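Local coordinates for SH2 domain-containing protein 3C (Homo sapiens, PDB 3T6G), which acts as an adapter in integrin-mediated cell adhesion and migration, its closed Cdc25-homology domain binding BCAR1 instead of working as a canonical exchange factor, at residues A[137-142]-A[146-151]. The protein carries 2 engineered substitutions. Sequence-based numbering, arbitrary orientation.
Sequences ELRGTM and FSFAAV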
ATOM      1  N   GLU A 137      13.233   4.290 -13.555  1.00 64.39           N
ATOM      2  CA  GLU A 137      14.140   4.883 -12.574  1.00 67.08           C
ATOM      3  C   GLU A 137      13.662   4.609 -11.135  1.00 66.39           C
ATOM      4  O   GLU A 137      14.416   4.155 -10.277  1.00 68.52           O
ATOM      5  CB  GLU A 137      14.268   6.386 -12.814  1.00 62.22           C
ATOM      6  CG  GLU A 137      15.136   6.750 -13.997  1.00 67.89           C
ATOM      7  CD  GLU A 137      16.596   6.485 -13.720  1.00 79.38           C
ATOM      8  OE1 GLU A 137      17.029   6.709 -12.569  1.00 78.99           O
ATOM      9  OE2 GLU A 137      17.306   6.034 -14.643  1.00 87.39           O
ATOM     10  N   LEU A 138      12.401   4.903 -10.881  1.00 53.66           N
ATOM     11  CA  LEU A 138      11.792   4.546  -9.620  1.00 53.76           C
ATOM     12  C   LEU A 138      12.128   3.103  -9.260  1.00 57.86           C
ATOM     13  O   LEU A 138      12.512   2.798  -8.128  1.00 57.50           O
ATOM     14  CB  LEU A 138      10.285   4.753  -9.720  1.00 43.92           C
ATOM     15  CG  LEU A 138       9.937   6.234  -9.801  1.00 51.11           C
ATOM     16  CD1 LEU A 138       8.477   6.485 -10.156  1.00 47.72           C
ATOM     17  CD2 LEU A 138      10.331   6.923  -8.484  1.00 53.01           C
ATOM     18  N   ARG A 139      12.032   2.211 -10.235  1.00 56.97           N
ATOM     19  CA  ARG A 139      12.188   0.803  -9.921  1.00 62.15           C
ATOM     20  C   ARG A 139      13.627   0.407  -9.707  1.00 68.41           C
ATOM     21  O   ARG A 139      13.921  -0.437  -8.863  1.00 79.47           O
ATOM     22  CB  ARG A 139      11.594  -0.063 -11.018  1.00 67.37           C
ATOM     23  CG  ARG A 139      12.491  -1.214 -11.378  1.00 70.12           C
ATOM     24  CD  ARG A 139      11.698  -2.352 -11.921  1.00 71.93           C
ATOM     25  NE  ARG A 139      12.250  -3.595 -11.429  1.00 85.07           N
ATOM     26  CZ  ARG A 139      12.994  -4.408 -12.158  1.00 99.31           C
ATOM     27  NH1 ARG A 139      13.252  -4.100 -13.420  1.00105.85           N
ATOM     28  NH2 ARG A 139      13.465  -5.529 -11.626  1.00105.19           N
ATOM     29  N   GLY A 140      14.524   1.014 -10.474  1.00 69.85           N
ATOM     30  CA  GLY A 140      15.904   0.566 -10.518  1.00 68.30           C
ATOM     31  C   GLY A 140      16.874   1.440  -9.762  1.00 73.52           C
ATOM     32  O   GLY A 140      17.645   0.961  -8.943  1.00 85.05           O
ATOM     33  N   THR A 141      16.855   2.729 -10.047  1.00 70.53           N
ATOM     34  CA  THR A 141      17.755   3.648  -9.378  1.00 66.68           C
ATOM     35  C   THR A 141      17.297   3.886  -7.935  1.00 65.29           C
ATOM     36  O   THR A 141      18.072   3.717  -6.990  1.00 65.54           O
ATOM     37  CB  THR A 141      17.836   4.987 -10.133  1.00 60.76           C
ATOM     38  OG1 THR A 141      18.328   4.754 -11.453  1.00 66.64           O
ATOM     39  CG2 THR A 141      18.781   5.910  -9.443  1.00 57.21           C
ATOM     40  N   MET A 142      16.030   4.254  -7.777  1.00 57.94           N
ATOM     41  CA  MET A 142      15.475   4.606  -6.475  1.00 52.60           C
ATOM     42  C   MET A 142      15.009   3.437  -5.600  1.00 61.80           C
ATOM     43  O   MET A 142      14.806   3.619  -4.402  1.00 68.55           O
ATOM     44  CB  MET A 142      14.301   5.569  -6.660  1.00 47.27           C
ATOM     45  CG  MET A 142      14.689   6.912  -7.243  1.00 51.56           C
ATOM     46  SD  MET A 142      16.374   7.335  -6.792  1.00 66.92           S
ATOM     47  CE  MET A 142      16.069   8.033  -5.181  1.00 45.48           C
ATOM     48  N   PHE A 146       6.680   1.883  -4.395  1.00 51.66           N
ATOM     49  CA  PHE A 146       5.415   2.591  -4.211  1.00 51.45           C
ATOM     50  C   PHE A 146       5.085   3.435  -5.450  1.00 62.10           C
ATOM     51  O   PHE A 146       4.124   3.149  -6.163  1.00 70.63           O
ATOM     52  CB  PHE A 146       5.455   3.431  -2.923  1.00 41.53           C
ATOM     53  CG  PHE A 146       4.241   4.329  -2.726  1.00 45.21           C
ATOM     54  CD1 PHE A 146       3.088   3.850  -2.165  1.00 45.69           C
ATOM     55  CD2 PHE A 146       4.277   5.649  -3.092  1.00 47.55           C
ATOM     56  CE1 PHE A 146       2.001   4.664  -1.982  1.00 49.76           C
ATOM     57  CE2 PHE A 146       3.187   6.463  -2.906  1.00 52.57           C
ATOM     58  CZ  PHE A 146       2.051   5.976  -2.360  1.00 51.49           C
ATOM     59  N   SER A 147       5.892   4.458  -5.723  1.00 60.37           N
ATOM     60  CA  SER A 147       5.661   5.314  -6.897  1.00 54.79           C
ATOM     61  C   SER A 147       5.921   4.639  -8.251  1.00 50.82           C
ATOM     62  O   SER A 147       5.279   4.968  -9.245  1.00 51.66           O
ATOM     63  CB  SER A 147       6.399   6.651  -6.777  1.00 47.41           C
ATOM     64  OG  SER A 147       5.585   7.561  -6.030  1.00 52.69           O
ATOM     65  N   PHE A 148       6.847   3.693  -8.283  1.00 46.18           N
ATOM     66  CA  PHE A 148       6.967   2.821  -9.434  1.00 53.34           C
ATOM     67  C   PHE A 148       5.589   2.294  -9.853  1.00 62.85           C
ATOM     68  O   PHE A 148       5.208   2.392 -11.009  1.00 59.90           O
ATOM     69  CB  PHE A 148       7.885   1.656  -9.116  1.00 48.91           C
ATOM     70  CG  PHE A 148       7.795   0.538 -10.114  1.00 59.39           C
ATOM     71  CD1 PHE A 148       8.199   0.736 -11.432  1.00 57.38           C
ATOM     72  CD2 PHE A 148       7.314  -0.722  -9.737  1.00 62.10           C
ATOM     73  CE1 PHE A 148       8.118  -0.288 -12.363  1.00 55.88           C
ATOM     74  CE2 PHE A 148       7.229  -1.775 -10.668  1.00 62.67           C
ATOM     75  CZ  PHE A 148       7.627  -1.552 -11.988  1.00 59.70           C
ATOM     76  N   ALA A 149       4.831   1.760  -8.899  1.00 63.86           N
ATOM     77  CA  ALA A 149       3.533   1.153  -9.204  1.00 56.87           C
ATOM     78  C   ALA A 149       2.476   2.214  -9.431  1.00 58.66           C
ATOM     79  O   ALA A 149       1.512   1.996 -10.157  1.00 58.46           O
ATOM     80  CB  ALA A 149       3.095   0.202  -8.079  1.00 53.37           C
ATOM     81  N   ALA A 150       2.633   3.360  -8.777  1.00 53.71           N
ATOM     82  CA  ALA A 150       1.724   4.460  -9.032  1.00 55.64           C
ATOM     83  C   ALA A 150       1.938   4.986 -10.470  1.00 57.51           C
ATOM     84  O   ALA A 150       1.007   5.489 -11.105  1.00 57.39           O
ATOM     85  CB  ALA A 150       1.926   5.577  -7.990  1.00 49.76           C
ATOM     86  N   VAL A 151       3.160   4.850 -10.989  1.00 47.31           N
ATOM     87  CA  VAL A 151       3.469   5.388 -12.303  1.00 58.47           C
ATOM     88  C   VAL A 151       2.970   4.450 -13.399  1.00 61.46           C
ATOM     89  O   VAL A 151       2.283   4.894 -14.320  1.00 66.43           O
ATOM     90  CB  VAL A 151       4.967   5.729 -12.466  1.00 61.60           C
ATOM     91  CG1 VAL A 151       5.329   5.852 -13.939  1.00 60.07           C
ATOM     92  CG2 VAL A 151       5.310   7.040 -11.684  1.00 51.27           C
TER
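Leu138 and Phe148 bring the backbones of 137-142 and 146-151 together, their CA atoms 5.1 Å apart, where the end of helix 121-140 passes the start of helix 145-155. The two are consecutive helices joined by a short turn in the all-helical Cdc25-homology (Ras-GEF) domain. No hydrogen bond links the segments, although the backbone of Leu138 bonds to that of Asn144 in the intervening turn, and the contact itself is apolar and largely buried.

Leu138 sends its CB toward the second helix. This atom lies 4.0 Å from CB of Phe148, while CD1 lies against the helix backbone, 3.7 Å from the carbonyl O of Ser147, and meets Val151 CG2 at 3.6 Å, the leucine and valine side chains crossing at about a right angle. Ser147 presents CB to Leu138 CD1, while its OG is hydrogen-bonded to Asp61 of helix 50-64, which also packs on Leu138 through Ala54.

Phe148 holds CG anti to its backbone N (chi1 166°), which swings the ring away from Leu138 and alongside Arg139, both side chains running the same way. There the aliphatic root of the arginine covers one ring face in a CH-pi contact. Leu185 and Leu189 of helix 175-193 also touch this phenylalanine, which thus joins the helix pair to a third helix. With the ring cut back to an alanine, Arg139 CB would probably lose its aromatic partner and a gap would be likely to open toward helix 175-193. The guanidinium leads away from the contact, its plane turned 46° from that of the Phe148 ring, and makes a cation-pi interaction with Phe188. Over the phenylalanine, Arg139 CB stands 3.9 Å from the ring centroid, displaced toward the rim, with CD1 its nearest ring atom at 3.5 Å.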